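Local coordinates for protein glycosyl hydrolase (Rhizobium leguminosarum bv. trifolii, PDB 5NDX) that is an iduronidase of glycosyl hydrolase family 39, probably hydrolysing O-glycosidic bonds of L-iduronic acid substrates as its human orthologue does, at residues Arg20-Thr25 with Arg290-His295; Lys234-Val239 with Asp296-Ala301. The protein carries 2 engineered substitutions. All blocks are in the same frame, centred on the assembly; numbering follows the deposited sequence.

Contact 1. Residues Arg20-Thr25 with Arg290-His295; sequences RFWRGT and RIIEQH. With 8U8 ((2~{R},3~{S},4~{S},5~{R},6~{S})-6-(4-methyl-2-oxidanylidene-chromen-7-yl)oxy-3,4,5-tris(oxidanyl)oxane-2-carboxylic acid), chain N; SO4 (sulfate ion), chain B.
In the (beta/alpha)8 barrel, Phe21 and Trp22 of the loop leading into the first strand pack on Ile292 and His295 of helix 282-300, which lies between the last two strands in chain order. The contact is apolar and buried. Ile292 CD1 makes a CH-pi contact over one face of the Trp22 indole, 3.9 Å from the centroid of the five-membered ring. Its second branch, CG2, meets the six-membered ring at Trp22 CE3, 3.5 Å away. Arg20 CA covers the opposite face of the indole. Trp22 CG stands between the backbone N and the carbonyl carbon (chi1 55°), which turns the ring toward the helix. With an alanine in place of Trp22, Ile292 CD1 and CG2 would lose the indole they pack on, and a gap would probably open between loop and helix. Phe21 brings its CZ edge to the helix backbone, 3.5 Å from Ile292 O. The same CZ lies 3.8 Å from His295 CB. The His295 ring is fixed by ND1, which donates to Ile291 O at 2.8 Å, from above the carbonyl plane. The loop also carries pocket residue Arg23, whose NH1 donates to O4 of the bound 8U8 (3.3 Å) and to a sulfate shared with Arg20. Leu310 of strand 307-310 touches Phe21 and His295, helix 364-372 covers Trp22 through Met369 and Leu372, and Ile238 and Val239 of helix 235-252 lie against His295.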
loop_
_atom_site.group_PDB
_atom_site.type_symbol
_atom_site.label_atom_id
_atom_site.label_comp_id
_atom_site.label_asym_id
_atom_site.label_seq_id
_atom_site.Cartn_x
_atom_site.Cartn_y
_atom_site.Cartn_z
ATOM N N ARG A 20 -5.865 10.540 2.265
ATOM C CA ARG A 20 -5.596 9.125 2.002
ATOM C C ARG A 20 -4.430 8.766 2.882
ATOM O O ARG A 20 -3.279 8.876 2.492
ATOM C CB ARG A 20 -5.317 8.875 0.509
ATOM C CG ARG A 20 -6.496 9.345 -0.386
ATOM C CD ARG A 20 -6.190 9.301 -1.885
ATOM N NE ARG A 20 -5.000 10.091 -2.085
ATOM C CZ ARG A 20 -3.990 9.812 -2.875
ATOM N NH1 ARG A 20 -3.973 8.764 -3.705
ATOM N NH2 ARG A 20 -2.960 10.602 -2.784
ATOM N N PHE A 21 -4.744 8.327 4.102
ATOM C CA PHE A 21 -3.776 8.188 5.156
ATOM C C PHE A 21 -3.103 6.798 5.281
ATOM O O PHE A 21 -2.394 6.548 6.255
ATOM C CB PHE A 21 -4.445 8.594 6.492
ATOM C CG PHE A 21 -5.638 7.731 6.882
ATOM C CD1 PHE A 21 -5.460 6.494 7.467
ATOM C CD2 PHE A 21 -6.928 8.156 6.629
ATOM C CE1 PHE A 21 -6.560 5.693 7.789
ATOM C CE2 PHE A 21 -8.045 7.367 6.942
ATOM C CZ PHE A 21 -7.857 6.153 7.532
ATOM N N TRP A 22 -3.338 5.910 4.319
ATOM C CA TRP A 22 -2.992 4.497 4.374
ATOM C C TRP A 22 -1.969 4.131 3.305
ATOM O O TRP A 22 -1.858 2.945 2.943
ATOM C CB TRP A 22 -4.238 3.625 4.121
ATOM C CG TRP A 22 -4.893 4.015 2.809
ATOM C CD1 TRP A 22 -4.517 3.644 1.537
ATOM C CD2 TRP A 22 -5.981 4.913 2.660
ATOM N NE1 TRP A 22 -5.354 4.219 0.627
ATOM C CE2 TRP A 22 -6.241 5.028 1.287
ATOM C CE3 TRP A 22 -6.787 5.613 3.567
ATOM C CZ2 TRP A 22 -7.277 5.827 0.785
ATOM C CZ3 TRP A 22 -7.807 6.406 3.078
ATOM C CH2 TRP A 22 -8.061 6.485 1.692
ATOM N N ARG A 23 -1.208 5.103 2.815
ATOM C CA ARG A 23 -0.462 4.911 1.558
ATOM C C ARG A 23 0.949 4.411 1.845
ATOM O O ARG A 23 1.959 5.061 1.574
ATOM C CB ARG A 23 -0.486 6.155 0.688
ATOM C CG ARG A 23 -1.854 6.483 0.071
ATOM C CD ARG A 23 -2.215 7.977 0.033
ATOM N NE ARG A 23 -1.278 8.603 -0.622
ATOM C CZ ARG A 23 -0.629 9.732 -0.462
ATOM N NH1 ARG A 23 -0.866 10.777 0.340
ATOM N NH2 ARG A 23 0.276 9.799 -1.410
ATOM N N GLY A 24 0.998 3.216 2.389
ATOM C CA GLY A 24 2.246 2.604 2.823
ATOM C C GLY A 24 2.141 1.121 2.924
ATOM O O GLY A 24 1.066 0.575 3.211
ATOM N N THR A 25 3.249 0.450 2.694
ATOM C CA THR A 25 3.351 -0.968 2.964
ATOM C C THR A 25 4.772 -1.232 3.482
ATOM O O THR A 25 5.570 -0.313 3.692
ATOM C CB THR A 25 2.966 -1.857 1.721
ATOM O OG1 THR A 25 3.029 -3.256 2.063
ATOM C CG2 THR A 25 3.896 -1.645 0.568
ATOM N N ARG A 290 -12.492 -1.647 5.276
ATOM C CA ARG A 290 -13.262 -1.541 6.478
ATOM C C ARG A 290 -12.453 -0.954 7.638
ATOM O O ARG A 290 -12.946 -0.093 8.356
ATOM C CB ARG A 290 -13.857 -2.900 6.845
ATOM C CG ARG A 290 -14.367 -3.024 8.244
ATOM C CD ARG A 290 -15.176 -4.290 8.355
ATOM N NE ARG A 290 -15.521 -4.608 9.717
ATOM C CZ ARG A 290 -16.712 -4.471 10.295
ATOM N NH1 ARG A 290 -17.753 -3.990 9.686
ATOM N NH2 ARG A 290 -16.822 -4.790 11.562
ATOM N N ILE A 291 -11.238 -1.425 7.816
ATOM C CA ILE A 291 -10.310 -0.865 8.808
ATOM C C ILE A 291 -10.046 0.649 8.569
ATOM O O ILE A 291 -10.110 1.493 9.497
ATOM C CB ILE A 291 -9.020 -1.641 8.807
ATOM C CG1 ILE A 291 -9.241 -3.003 9.484
ATOM C CG2 ILE A 291 -7.899 -0.907 9.525
ATOM C CD1 ILE A 291 -8.164 -4.003 9.160
ATOM N N ILE A 292 -9.807 0.989 7.315
ATOM C CA ILE A 292 -9.654 2.377 6.938
ATOM C C ILE A 292 -10.886 3.198 7.271
ATOM O O ILE A 292 -10.781 4.275 7.904
ATOM C CB ILE A 292 -9.254 2.501 5.455
ATOM C CG1 ILE A 292 -7.775 2.061 5.323
ATOM C CG2 ILE A 292 -9.533 3.913 4.933
ATOM C CD1 ILE A 292 -7.322 1.686 3.918
ATOM N N GLU A 293 -12.066 2.709 6.877
ATOM C CA GLU A 293 -13.260 3.494 7.112
ATOM C C GLU A 293 -13.538 3.698 8.617
ATOM O O GLU A 293 -13.994 4.774 9.031
ATOM C CB GLU A 293 -14.454 2.883 6.390
ATOM C CG GLU A 293 -15.710 3.728 6.441
ATOM C CD GLU A 293 -16.586 3.524 7.674
ATOM O OE1 GLU A 293 -16.425 2.534 8.412
ATOM O OE2 GLU A 293 -17.496 4.372 7.854
ATOM N N GLN A 294 -13.275 2.677 9.420
ATOM C CA GLN A 294 -13.403 2.788 10.860
ATOM C C GLN A 294 -12.460 3.858 11.454
ATOM O O GLN A 294 -12.852 4.612 12.353
ATOM C CB GLN A 294 -13.126 1.442 11.551
ATOM C CG GLN A 294 -14.204 0.393 11.354
ATOM C CD GLN A 294 -13.725 -1.019 11.706
ATOM O OE1 GLN A 294 -12.551 -1.285 11.863
ATOM N NE2 GLN A 294 -14.633 -1.927 11.750
ATOM N N HIS A 295 -11.218 3.893 10.999
ATOM C CA HIS A 295 -10.311 4.938 11.450
ATOM C C HIS A 295 -10.818 6.336 11.033
ATOM O O HIS A 295 -10.765 7.281 11.822
ATOM C CB HIS A 295 -8.895 4.706 10.912
ATOM C CG HIS A 295 -8.136 3.694 11.684
ATOM N ND1 HIS A 295 -8.368 2.342 11.555
ATOM C CD2 HIS A 295 -7.140 3.830 12.601
ATOM C CE1 HIS A 295 -7.566 1.686 12.380
ATOM N NE2 HIS A 295 -6.806 2.566 13.020
HETATM C C15 8U8 N . 5.237 8.525 9.979
HETATM C C13 8U8 N . 4.477 9.666 9.709
HETATM C C14 8U8 N . 4.370 10.672 10.661
HETATM C C16 8U8 N . 3.682 11.840 10.365
HETATM O O9 8U8 N . 3.550 12.692 11.234
HETATM O O8 8U8 N . 3.042 11.980 9.173
HETATM C C11 8U8 N . 3.178 11.037 8.218
HETATM C C10 8U8 N . 2.579 11.321 7.016
HETATM C C12 8U8 N . 3.881 9.866 8.460
HETATM C C7 8U8 N . 3.983 8.951 7.411
HETATM C C8 8U8 N . 3.370 9.231 6.195
HETATM C C9 8U8 N . 2.671 10.420 5.977
HETATM O O2 8U8 N . 2.101 10.654 4.751
HETATM C C5 8U8 N . 1.789 12.020 4.370
HETATM O O1 8U8 N . 0.469 12.174 4.919
HETATM C C1 8U8 N . -0.258 13.388 4.621
HETATM C C6 8U8 N . 0.448 14.649 5.233
HETATM O O7 8U8 N . 1.187 14.504 6.227
HETATM O O6 8U8 N . 0.275 15.726 4.643
HETATM C C2 8U8 N . -0.357 13.461 3.099
HETATM O O5 8U8 N . -1.103 14.634 2.651
HETATM C C3 8U8 N . 1.058 13.443 2.476
HETATM O O4 8U8 N . 0.908 13.423 1.080
HETATM C C4 8U8 N . 1.793 12.167 2.888
HETATM O O3 8U8 N . 3.143 12.162 2.420
HETATM S S SO4 B . -3.612 12.834 0.572
HETATM O O1 SO4 B . -5.033 13.130 0.825
HETATM O O2 SO4 B . -3.419 12.526 -0.871
HETATM O O3 SO4 B . -3.077 11.771 1.460
HETATM O O4 SO4 B . -2.838 14.065 0.883
#

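Contact 2. Residues Lys234-Val239 with Asp296-Ala301; sequences KTNAIV and DRRIIA. With SO4 (sulfate ion), chain E.
Val239 and Ile299 make the apolar part of this contact. Their side chains reach toward each other tip to tip, with Val239 CG1 3.8 Å from Ile299 CG1. Ile299 CD1 also lies near both methyls of Val239. Val239 CG1 is anti to the backbone N (chi1 167°), and this puts it between Ile299 and Arg298. The same methyl sits over the centre of one face of the Arg298 guanidinium, 3.6 Å from CZ. One face of the charged group is thus packed against a methyl. The arginine chain is extended at first and then bends at chi3 (56°), which carries the guanidinium across to helix 235-252.

Both segments belong to helices on the outside of the (beta/alpha)8 barrel, one after strand 216-219 and the next after strand 261-263. The short helical pieces 235-239 and 296-300 run nearly parallel, 15° apart, with their axes 10.8 Å from each other. The second piece widens into a pi-type turn, where Ala301 N bonds to Asp296 O at 2.9 Å.

The polar part is centred on Arg298. NH1 gives a weak hydrogen bond to the backbone Asn236 O, at 3.2 Å. The stronger polar partner of Arg298 is Asp240, just after Val239, which forms a salt bridge with NH2. Arg297 has other mates. Its NH1 donates to O4 of a sulfate, probably from the crystallisation liquor, at 2.6 Å, and also pairs with Asp391. Its NE forms a salt bridge with Glu293, one helical turn back.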
loop_
_atom_site.group_PDB
_atom_site.type_symbol
_atom_site.label_atom_id
_atom_site.label_comp_id
_atom_site.label_asym_id
_atom_site.label_seq_id
_atom_site.Cartn_x
_atom_site.Cartn_y
_atom_site.Cartn_z
ATOM N N LYS A 234 -10.709 -8.784 14.618
ATOM C CA LYS A 234 -11.602 -7.858 15.352
ATOM C C LYS A 234 -11.207 -6.417 14.965
ATOM O O LYS A 234 -10.362 -5.811 15.603
ATOM C CB LYS A 234 -11.450 -8.039 16.897
ATOM C CG LYS A 234 -12.219 -9.214 17.502
ATOM C CD LYS A 234 -12.098 -10.465 16.630
ATOM C CE LYS A 234 -12.540 -11.828 17.229
ATOM N NZ LYS A 234 -11.322 -12.691 17.435
ATOM N N THR A 235 -11.767 -5.915 13.888
ATOM C CA THR A 235 -11.246 -4.695 13.287
ATOM C C THR A 235 -11.518 -3.473 14.177
ATOM O O THR A 235 -10.629 -2.622 14.338
ATOM C CB THR A 235 -11.762 -4.477 11.857
ATOM O OG1 THR A 235 -13.188 -4.543 11.841
ATOM C CG2 THR A 235 -11.241 -5.531 10.941
ATOM N N ASN A 236 -12.723 -3.364 14.717
ATOM C CA ASN A 236 -13.035 -2.240 15.610
ATOM C C ASN A 236 -12.138 -2.172 16.839
ATOM O O ASN A 236 -11.874 -1.048 17.344
ATOM C CB ASN A 236 -14.537 -2.175 15.989
ATOM C CG ASN A 236 -15.382 -1.316 14.992
ATOM O OD1 ASN A 236 -16.442 -1.753 14.517
ATOM N ND2 ASN A 236 -14.943 -0.131 14.697
ATOM N N ALA A 237 -11.583 -3.313 17.276
ATOM C CA ALA A 237 -10.699 -3.279 18.438
ATOM C C ALA A 237 -9.353 -2.633 18.135
ATOM O O ALA A 237 -8.662 -2.171 19.042
ATOM C CB ALA A 237 -10.526 -4.671 19.052
ATOM N N ILE A 238 -8.965 -2.604 16.866
ATOM C CA ILE A 238 -7.762 -1.888 16.476
ATOM C C ILE A 238 -7.931 -0.413 16.834
ATOM O O ILE A 238 -7.069 0.173 17.450
ATOM C CB ILE A 238 -7.438 -2.041 14.974
ATOM C CG1 ILE A 238 -7.079 -3.504 14.646
ATOM C CG2 ILE A 238 -6.301 -1.105 14.568
ATOM C CD1 ILE A 238 -7.055 -3.806 13.138
ATOM N N VAL A 239 -9.046 0.166 16.436
ATOM C CA VAL A 239 -9.386 1.536 16.793
ATOM C C VAL A 239 -9.571 1.693 18.330
ATOM O O VAL A 239 -9.132 2.692 18.899
ATOM C CB VAL A 239 -10.651 1.998 16.075
ATOM C CG1 VAL A 239 -11.179 3.295 16.696
ATOM C CG2 VAL A 239 -10.347 2.190 14.605
ATOM N N ASP A 296 -11.309 6.460 9.808
ATOM C CA ASP A 296 -11.822 7.730 9.340
ATOM C C ASP A 296 -13.055 8.186 10.162
ATOM O O ASP A 296 -13.108 9.336 10.616
ATOM C CB ASP A 296 -12.163 7.680 7.848
ATOM C CG ASP A 296 -12.503 9.056 7.283
ATOM O OD1 ASP A 296 -11.645 9.975 7.231
ATOM O OD2 ASP A 296 -13.642 9.199 6.878
ATOM N N ARG A 297 -14.004 7.290 10.362
ATOM C CA ARG A 297 -15.250 7.628 11.015
ATOM C C ARG A 297 -15.115 7.770 12.564
ATOM O O ARG A 297 -15.744 8.623 13.149
ATOM C CB ARG A 297 -16.298 6.601 10.654
ATOM C CG ARG A 297 -17.639 6.753 11.390
ATOM C CD ARG A 297 -18.705 5.837 10.825
ATOM N NE ARG A 297 -18.154 4.488 10.569
ATOM C CZ ARG A 297 -17.978 3.529 11.475
ATOM N NH1 ARG A 297 -18.395 3.679 12.724
ATOM N NH2 ARG A 297 -17.415 2.393 11.114
ATOM N N ARG A 298 -14.310 6.953 13.204
ATOM C CA ARG A 298 -14.231 6.900 14.664
ATOM C C ARG A 298 -13.069 7.682 15.256
ATOM O O ARG A 298 -13.104 8.008 16.454
ATOM C CB ARG A 298 -14.143 5.442 15.151
ATOM C CG ARG A 298 -15.372 4.615 14.774
ATOM C CD ARG A 298 -15.349 3.170 15.329
ATOM N NE ARG A 298 -15.194 3.227 16.773
ATOM C CZ ARG A 298 -14.592 2.335 17.555
ATOM N NH1 ARG A 298 -14.099 1.199 17.101
ATOM N NH2 ARG A 298 -14.445 2.602 18.831
ATOM N N ILE A 299 -12.009 7.942 14.470
ATOM C CA ILE A 299 -10.886 8.685 14.990
ATOM C C ILE A 299 -10.777 10.094 14.344
ATOM O O ILE A 299 -10.745 11.101 15.062
ATOM C CB ILE A 299 -9.553 7.917 14.916
ATOM C CG1 ILE A 299 -9.665 6.577 15.648
ATOM C CG2 ILE A 299 -8.454 8.718 15.621
ATOM C CD1 ILE A 299 -8.381 5.745 15.636
ATOM N N ILE A 300 -10.737 10.154 13.020
ATOM C CA ILE A 300 -10.394 11.374 12.313
ATOM C C ILE A 300 -11.561 12.337 12.283
ATOM O O ILE A 300 -11.390 13.471 12.664
ATOM C CB ILE A 300 -9.904 11.089 10.902
ATOM C CG1 ILE A 300 -8.620 10.264 10.982
ATOM C CG2 ILE A 300 -9.676 12.394 10.130
ATOM C CD1 ILE A 300 -8.168 9.697 9.666
ATOM N N ALA A 301 -12.735 11.886 11.852
ATOM C CA ALA A 301 -13.874 12.751 11.747
ATOM C C ALA A 301 -14.263 13.453 13.060
ATOM O O ALA A 301 -14.449 14.645 13.032
ATOM C CB ALA A 301 -15.070 12.036 11.182
HETATM S S SO4 E . -20.182 6.518 14.428
HETATM O O1 SO4 E . -21.428 5.814 14.059
HETATM O O2 SO4 E . -20.026 7.715 13.562
HETATM O O3 SO4 E . -20.252 6.930 15.851
HETATM O O4 SO4 E . -19.035 5.599 14.284
#

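In the fold
The centres of contact 1 and contact 2 are about 10 Å apart. Both use helix 282-300: contact 1 its residues 290-295, contact 2 the residues that follow directly. The segments alternate along the chain, in the order 20-25, 234-239, 290-295 and 296-301. Contact 1 joins the helix to the loop before the first barrel strand, near the seam where strand 307-310 meets strand 24-27; Phe21 also bonds through its backbone to Leu310 there. Contact 2 joins the same helix to its neighbour, helix 235-252. The two contacts meet where Gln294 NE2 probably bonds to Thr235 OG1. The loop of contact 1 also carries pocket residue Arg23, which does not touch the helix segment; contact 2 lies further out.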